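Local coordinates for protein M32 carboxypeptidase (Pyrococcus furiosus, PDB 1KA2) that releases amino acids one after another from the C-terminus of peptides with broad specificity, as a dimeric, cobalt-dependent metallocarboxypeptidase of the M32 family, at residues A[8-13]-A[81-86]; A[21-26]-A[51-56]; A[65-70]-A[92-97]. One frame throughout, in Å; residues are numbered along the deposited sequence.

Contact 1 of 3, residues A[8-13]-A[81-86]; sequences ETIKQI and EYERGI
Glu83 OE2, on a side chain that crosses that of Ile10 at about a right angle, is gripped by two main-chain hydrogen bonds, from Gln6 N and Asn7 N just ahead of helix 8-36. The contact is a helix-helix packing in the N-terminal helical part of this M32 carboxypeptidase, where the opening turns of helices 8-36 and 81-99 meet at 46°, their axes 10.5 Å apart. Accepting both of these N-H groups would favour the ionised form of the carboxylate. Separately, the main-chain Glu83 N is hydrogen-bonded to Asn80 OD1. Across the two segments the contact is made by van der Waals packing, without a hydrogen bond. Ile10 lays CG1 against Glu83 CB at 3.7 Å. Its second torsion of -70° bends CD1 back instead of extending it, which brings Ile10 CD1 to 3.5 Å from Glu83 O and against the same CB. The other branch, Ile10 CG2, meets Ile86 CD1, the end of a chain kept extended by chi2 175°. The two isoleucines slant across each other here, closer than ordinary carbon contact. One turn on, Ile13 adds a looser touch, CG2 to Ile86 CG2 at 4.4 Å. Leu79 and Val87 also pack on Ile10, and Phe5 on Ile86; both isoleucines are buried. Closest of all these carbon pairs is Ile10 CG2 with Ile86 CD1, at 3.3 Å.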
# COMPACT_ATOMS: atom_id res chain seq x y z
N GLU A 8 -23.82 -8.04 24.49
CA GLU A 8 -23.79 -9.06 23.45
C GLU A 8 -24.19 -8.54 22.07
O GLU A 8 -23.57 -8.90 21.07
CB GLU A 8 -24.72 -10.20 23.86
CG GLU A 8 -24.78 -11.35 22.88
CD GLU A 8 -23.41 -11.89 22.53
OE1 GLU A 8 -22.53 -11.88 23.42
OE2 GLU A 8 -23.22 -12.33 21.38
N THR A 9 -25.21 -7.69 22.01
CA THR A 9 -25.65 -7.14 20.73
C THR A 9 -24.54 -6.26 20.17
O THR A 9 -24.30 -6.24 18.97
CB THR A 9 -26.95 -6.30 20.88
OG1 THR A 9 -28.06 -7.18 21.10
CG2 THR A 9 -27.22 -5.48 19.62
N ILE A 10 -23.87 -5.54 21.07
CA ILE A 10 -22.77 -4.66 20.69
C ILE A 10 -21.59 -5.49 20.14
O ILE A 10 -20.97 -5.11 19.16
CB ILE A 10 -22.29 -3.83 21.91
CG1 ILE A 10 -23.43 -2.93 22.41
CG2 ILE A 10 -21.07 -3.01 21.54
CD1 ILE A 10 -23.78 -1.78 21.49
N LYS A 11 -21.31 -6.64 20.76
CA LYS A 11 -20.21 -7.49 20.29
C LYS A 11 -20.50 -8.08 18.92
O LYS A 11 -19.60 -8.19 18.09
CB LYS A 11 -19.96 -8.66 21.24
CG LYS A 11 -19.42 -8.33 22.62
CD LYS A 11 -19.20 -9.64 23.37
CE LYS A 11 -19.07 -9.46 24.87
NZ LYS A 11 -19.03 -10.78 25.56
N GLN A 12 -21.75 -8.48 18.68
CA GLN A 12 -22.11 -9.06 17.39
C GLN A 12 -21.88 -8.01 16.32
O GLN A 12 -21.46 -8.31 15.21
CB GLN A 12 -23.59 -9.48 17.36
CG GLN A 12 -24.05 -10.37 18.50
CD GLN A 12 -25.46 -10.91 18.26
OE1 GLN A 12 -25.65 -11.86 17.49
NE2 GLN A 12 -26.45 -10.29 18.90
N ILE A 13 -22.17 -6.76 16.66
CA ILE A 13 -21.99 -5.66 15.74
C ILE A 13 -20.52 -5.45 15.43
O ILE A 13 -20.12 -5.39 14.27
CB ILE A 13 -22.59 -4.36 16.32
CG1 ILE A 13 -24.12 -4.46 16.32
CG2 ILE A 13 -22.11 -3.15 15.52
CD1 ILE A 13 -24.82 -3.28 16.98
N GLU A 81 -21.47 4.48 27.79
CA GLU A 81 -21.19 5.52 26.80
C GLU A 81 -20.47 5.00 25.55
O GLU A 81 -20.79 5.39 24.42
CB GLU A 81 -20.37 6.64 27.45
CG GLU A 81 -19.04 6.18 28.02
CD GLU A 81 -18.84 6.60 29.47
OE1 GLU A 81 -18.86 7.82 29.74
OE2 GLU A 81 -18.68 5.70 30.33
N TYR A 82 -19.51 4.11 25.76
CA TYR A 82 -18.74 3.54 24.66
C TYR A 82 -19.62 2.76 23.69
O TYR A 82 -19.64 3.04 22.50
CB TYR A 82 -17.63 2.64 25.21
CG TYR A 82 -16.78 3.33 26.24
CD1 TYR A 82 -17.00 3.13 27.60
CD2 TYR A 82 -15.77 4.21 25.86
CE1 TYR A 82 -16.23 3.79 28.57
CE2 TYR A 82 -14.99 4.87 26.81
CZ TYR A 82 -15.23 4.66 28.16
OH TYR A 82 -14.47 5.32 29.08
N GLU A 83 -20.34 1.77 24.22
CA GLU A 83 -21.24 0.96 23.40
C GLU A 83 -22.28 1.87 22.74
O GLU A 83 -22.75 1.61 21.64
CB GLU A 83 -21.95 -0.08 24.25
CG GLU A 83 -21.03 -0.91 25.12
CD GLU A 83 -21.79 -1.80 26.09
OE1 GLU A 83 -22.59 -1.25 26.89
OE2 GLU A 83 -21.60 -3.03 26.05
N ARG A 84 -22.63 2.95 23.44
CA ARG A 84 -23.61 3.89 22.92
C ARG A 84 -22.98 4.65 21.75
O ARG A 84 -23.64 4.91 20.74
CB ARG A 84 -24.02 4.88 24.01
CG ARG A 84 -25.34 5.58 23.76
CD ARG A 84 -25.58 6.65 24.81
NE ARG A 84 -25.37 6.12 26.16
CZ ARG A 84 -25.24 6.88 27.25
NH1 ARG A 84 -25.29 8.20 27.15
NH2 ARG A 84 -25.03 6.30 28.43
N GLY A 85 -21.71 4.99 21.91
CA GLY A 85 -21.00 5.71 20.86
C GLY A 85 -21.01 4.91 19.59
O GLY A 85 -21.13 5.46 18.49
N ILE A 86 -20.89 3.59 19.74
CA ILE A 86 -20.88 2.68 18.61
C ILE A 86 -22.15 2.87 17.80
O ILE A 86 -22.11 3.05 16.58
CB ILE A 86 -20.80 1.22 19.08
CG1 ILE A 86 -19.51 0.99 19.86
CG2 ILE A 86 -20.84 0.28 17.88
CD1 ILE A 86 -19.41 -0.37 20.45

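Contact 2 of 3, residues A[21-26]-A[51-56]; sequences WAIGHA and GELSVL
Ile23 reaches across to Leu53 and Leu56 with two different branches, joining the successive helices 8-36 and 43-61, which run roughly antiparallel as a helical hairpin. The register is set by Ile23 opposite Leu53, whose CA atoms are 6.8 Å apart. In Ile23, chi1 of -65° places CG2 opposite the backbone N and sends CG1 to the side of that N, so that the branches part toward different partners. CG2 takes the Leu53 end: it rests 3.9 Å from Leu53 CB and 3.8 Å from Leu53 O, nearest the CB and the carbonyl, with the leucine methyls slightly farther off. Leu53 itself has both torsions in regular staggered positions; its isobutyl group passes Ile23 and heads along helix 8-36, packing on Gln27 and Leu30. On the way Leu53 CD1 comes within 4.6 Å of Ala26 CB. The long branch of Ile23 is extended, chi2 178°, and its CD1 goes to Leu56, whose side chain crosses it at about a right angle. Leu56 is the irregular one: chi1 of -148° is well off a staggered position, which suggests a little torsional strain. Ser57 and Leu60 of helix 43-61 also pack on Ile23. His25 belongs to a different face of the helix, where ND1 is hydrogen-bonded to Phe244 O and NE2 to Arg46 NE of the second subunit, so the hairpin forms part of the dimer interface. His25 CB lies over the rim of one face of the Trp21 ring, 4.1 Å above the plane. Between the hairpin arms, the long branch ends methyl to methyl, Ile23 CD1 to Leu56 CD1 at 4.0 Å.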
# COMPACT_ATOMS: atom_id res chain seq x y z
N TRP A 21 -14.40 -2.52 8.61
CA TRP A 21 -13.18 -1.84 9.01
C TRP A 21 -12.00 -2.28 8.14
O TRP A 21 -11.17 -1.46 7.74
CB TRP A 21 -12.85 -2.12 10.49
CG TRP A 21 -11.52 -1.54 10.91
CD1 TRP A 21 -11.27 -0.28 11.36
CD2 TRP A 21 -10.25 -2.19 10.80
NE1 TRP A 21 -9.91 -0.10 11.54
CE2 TRP A 21 -9.26 -1.26 11.20
CE3 TRP A 21 -9.84 -3.47 10.39
CZ2 TRP A 21 -7.89 -1.56 11.21
CZ3 TRP A 21 -8.47 -3.78 10.40
CH2 TRP A 21 -7.51 -2.82 10.81
N ALA A 22 -11.91 -3.57 7.84
CA ALA A 22 -10.81 -4.08 7.02
C ALA A 22 -10.80 -3.50 5.60
O ALA A 22 -9.73 -3.17 5.06
CB ALA A 22 -10.88 -5.61 6.97
N ILE A 23 -11.97 -3.38 4.98
CA ILE A 23 -12.03 -2.80 3.65
C ILE A 23 -11.50 -1.36 3.74
O ILE A 23 -10.77 -0.91 2.86
CB ILE A 23 -13.48 -2.80 3.09
CG1 ILE A 23 -13.94 -4.25 2.90
CG2 ILE A 23 -13.55 -2.07 1.76
CD1 ILE A 23 -15.37 -4.36 2.41
N GLY A 24 -11.85 -0.65 4.82
CA GLY A 24 -11.38 0.72 5.01
C GLY A 24 -9.87 0.79 5.18
O GLY A 24 -9.20 1.69 4.67
N HIS A 25 -9.33 -0.16 5.94
CA HIS A 25 -7.89 -0.21 6.14
C HIS A 25 -7.30 -0.32 4.74
O HIS A 25 -6.39 0.42 4.36
CB HIS A 25 -7.53 -1.47 6.92
CG HIS A 25 -6.06 -1.67 7.08
ND1 HIS A 25 -5.30 -0.96 7.98
CD2 HIS A 25 -5.20 -2.51 6.45
CE1 HIS A 25 -4.04 -1.35 7.90
NE2 HIS A 25 -3.95 -2.29 6.98
N ALA A 26 -7.85 -1.24 3.96
CA ALA A 26 -7.39 -1.45 2.60
C ALA A 26 -7.55 -0.18 1.75
O ALA A 26 -6.63 0.18 1.03
CB ALA A 26 -8.16 -2.62 1.98
N GLY A 51 -12.96 1.40 -6.62
CA GLY A 51 -14.39 1.43 -6.86
C GLY A 51 -15.16 0.19 -6.42
O GLY A 51 -16.23 0.29 -5.82
N GLU A 52 -14.63 -0.99 -6.72
CA GLU A 52 -15.30 -2.22 -6.34
C GLU A 52 -15.44 -2.31 -4.82
O GLU A 52 -16.49 -2.72 -4.31
CB GLU A 52 -14.51 -3.42 -6.87
CG GLU A 52 -14.51 -3.59 -8.38
CD GLU A 52 -15.90 -3.93 -8.93
OE1 GLU A 52 -16.70 -4.56 -8.21
OE2 GLU A 52 -16.19 -3.59 -10.09
N LEU A 53 -14.39 -1.91 -4.10
CA LEU A 53 -14.40 -1.94 -2.63
C LEU A 53 -15.39 -0.96 -2.03
O LEU A 53 -16.02 -1.26 -1.02
CB LEU A 53 -12.99 -1.66 -2.08
CG LEU A 53 -11.94 -2.73 -2.39
CD1 LEU A 53 -10.57 -2.32 -1.88
CD2 LEU A 53 -12.39 -4.05 -1.77
N SER A 54 -15.52 0.22 -2.63
CA SER A 54 -16.46 1.21 -2.10
C SER A 54 -17.87 0.66 -2.21
O SER A 54 -18.68 0.84 -1.31
CB SER A 54 -16.38 2.53 -2.87
OG SER A 54 -15.27 3.29 -2.42
N VAL A 55 -18.17 -0.00 -3.32
CA VAL A 55 -19.49 -0.58 -3.47
C VAL A 55 -19.66 -1.75 -2.50
O VAL A 55 -20.73 -1.96 -1.95
CB VAL A 55 -19.75 -1.08 -4.91
CG1 VAL A 55 -21.05 -1.87 -4.97
CG2 VAL A 55 -19.82 0.11 -5.87
N LEU A 56 -18.59 -2.50 -2.28
CA LEU A 56 -18.66 -3.65 -1.39
C LEU A 56 -18.90 -3.15 0.02
O LEU A 56 -19.76 -3.67 0.75
CB LEU A 56 -17.35 -4.44 -1.43
CG LEU A 56 -17.42 -5.96 -1.23
CD1 LEU A 56 -16.00 -6.49 -0.96
CD2 LEU A 56 -18.34 -6.30 -0.07

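Contact 3 of 3, residues A[65-70]-A[92-97]; sequences EFVNLV and RSIRIA
Apolar packing carries this contact, with Ile94 set against Phe66, Val67 and Val70. It is a helix-helix packing in the N-terminal helical part of the M32 fold: segments 65-70 and 92-97 of the successive helices 64-74 and 81-99 cross at -130°, their axes 11.2 Å apart. Among the aliphatic contacts, Ile94 and Val70 reach toward each other tip to tip, Ile94 CD1 standing 3.7 Å from Val70 CG2. Val67 is met alongside its backbone as well as at its methyl: Ile94 CD1 lies 4.0 Å from Val67 CA, and the CG2 atoms of Ile94 and Val67 are also 4.0 Å apart. An extended second torsion, 176°, is what carries CD1 far enough to serve all three partners, leaving CG2 for Val67. The aromatic contribution is smaller. Phe66 offers CD2 to Ile94 CD1 at 4.0 Å and slants across it, while the ring also packs on Leu61 of helix 43-61 and Lys16 of helix 8-36.

Polar groups work around this patch instead of across it. Glu65 makes a salt bridge to Lys16 and Arg92 another to Asp161, each tying its helix to a different part of the fold. With no hydrogen bond between the two segments, their grip on each other rests on burial and on the fit of one isoleucine, a chemistry that imposes little directional constraint.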
# COMPACT_ATOMS: atom_id res chain seq x y z
N GLU A 65 -28.84 -7.73 8.13
CA GLU A 65 -28.30 -8.20 9.39
C GLU A 65 -27.65 -7.08 10.19
O GLU A 65 -27.98 -6.87 11.36
CB GLU A 65 -27.27 -9.30 9.13
CG GLU A 65 -27.85 -10.55 8.53
CD GLU A 65 -26.77 -11.56 8.21
OE1 GLU A 65 -25.91 -11.81 9.08
OE2 GLU A 65 -26.78 -12.12 7.08
N PHE A 66 -26.74 -6.35 9.55
CA PHE A 66 -26.05 -5.26 10.22
C PHE A 66 -27.04 -4.18 10.66
O PHE A 66 -27.01 -3.74 11.81
CB PHE A 66 -24.98 -4.66 9.31
CG PHE A 66 -23.98 -3.81 10.03
CD1 PHE A 66 -23.02 -4.38 10.86
CD2 PHE A 66 -24.01 -2.43 9.92
CE1 PHE A 66 -22.11 -3.59 11.55
CE2 PHE A 66 -23.12 -1.63 10.61
CZ PHE A 66 -22.16 -2.22 11.43
N VAL A 67 -27.90 -3.74 9.75
CA VAL A 67 -28.86 -2.71 10.09
C VAL A 67 -29.78 -3.17 11.22
O VAL A 67 -30.05 -2.40 12.15
CB VAL A 67 -29.71 -2.28 8.87
CG1 VAL A 67 -30.70 -1.20 9.28
CG2 VAL A 67 -28.81 -1.77 7.76
N ASN A 68 -30.27 -4.41 11.15
CA ASN A 68 -31.15 -4.94 12.19
C ASN A 68 -30.48 -4.87 13.57
O ASN A 68 -31.09 -4.47 14.55
CB ASN A 68 -31.55 -6.40 11.91
CG ASN A 68 -32.57 -6.53 10.76
OD1 ASN A 68 -33.36 -5.62 10.50
ND2 ASN A 68 -32.55 -7.69 10.10
N LEU A 69 -29.21 -5.26 13.63
CA LEU A 69 -28.45 -5.23 14.87
C LEU A 69 -28.34 -3.83 15.47
O LEU A 69 -28.52 -3.65 16.68
CB LEU A 69 -27.04 -5.81 14.65
CG LEU A 69 -26.94 -7.33 14.54
CD1 LEU A 69 -25.49 -7.74 14.40
CD2 LEU A 69 -27.54 -7.96 15.79
N VAL A 70 -28.03 -2.85 14.62
CA VAL A 70 -27.90 -1.47 15.07
C VAL A 70 -29.24 -0.96 15.60
O VAL A 70 -29.29 -0.28 16.62
CB VAL A 70 -27.42 -0.55 13.91
CG1 VAL A 70 -27.48 0.92 14.34
CG2 VAL A 70 -26.00 -0.91 13.51
N ARG A 92 -25.71 7.01 12.31
CA ARG A 92 -25.50 8.13 11.40
C ARG A 92 -25.00 7.66 10.03
O ARG A 92 -25.38 8.21 8.99
CB ARG A 92 -24.51 9.11 12.01
CG ARG A 92 -24.11 10.27 11.11
CD ARG A 92 -23.05 11.14 11.77
NE ARG A 92 -22.31 11.94 10.80
CZ ARG A 92 -22.73 13.08 10.27
NH1 ARG A 92 -23.90 13.60 10.61
NH2 ARG A 92 -21.96 13.70 9.37
N SER A 93 -24.14 6.64 10.02
CA SER A 93 -23.60 6.12 8.77
C SER A 93 -24.65 5.40 7.95
O SER A 93 -24.80 5.65 6.76
CB SER A 93 -22.44 5.16 9.03
OG SER A 93 -21.34 5.82 9.62
N ILE A 94 -25.37 4.48 8.59
CA ILE A 94 -26.41 3.73 7.90
C ILE A 94 -27.45 4.70 7.38
O ILE A 94 -27.96 4.55 6.27
CB ILE A 94 -27.09 2.72 8.84
CG1 ILE A 94 -26.10 1.59 9.17
CG2 ILE A 94 -28.38 2.18 8.22
CD1 ILE A 94 -26.62 0.58 10.18
N ARG A 95 -27.75 5.72 8.18
CA ARG A 95 -28.71 6.74 7.80
C ARG A 95 -28.22 7.47 6.56
O ARG A 95 -28.88 7.48 5.52
CB ARG A 95 -28.91 7.74 8.94
CG ARG A 95 -30.25 8.47 8.89
CD ARG A 95 -30.37 9.59 9.92
NE ARG A 95 -29.74 10.83 9.45
CZ ARG A 95 -30.18 11.55 8.42
NH1 ARG A 95 -31.24 11.16 7.73
NH2 ARG A 95 -29.54 12.66 8.07
N ILE A 96 -27.04 8.07 6.65
CA ILE A 96 -26.48 8.79 5.51
C ILE A 96 -26.37 7.91 4.28
O ILE A 96 -26.72 8.34 3.18
CB ILE A 96 -25.08 9.32 5.82
CG1 ILE A 96 -25.13 10.28 7.00
CG2 ILE A 96 -24.52 10.01 4.59
CD1 ILE A 96 -23.76 10.69 7.49
N ALA A 97 -25.90 6.69 4.46
CA ALA A 97 -25.74 5.76 3.35
C ALA A 97 -27.04 5.42 2.63
O ALA A 97 -27.05 5.26 1.41
CB ALA A 97 -25.05 4.49 3.83

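The three contacts build one helical region on the same side of the chain's centre. Contacts 1 and 3 share helix 81-99 and lie 13 Å apart between centres; they touch directly, Ile13 CG1 resting 3.6 Å from Leu69 CB, so helix 64-74 packs against helix 8-36 as well. Contact 2 uses helix 8-36 further along: its centre is 22 Å from that of contact 1 and 17 Å from that of contact 3, with nearest atoms about 9 and 8 Å away. Of the three, contact 2 is the one that touches the second subunit. All three lie away from the magnesium site of His269, His273 and Glu299.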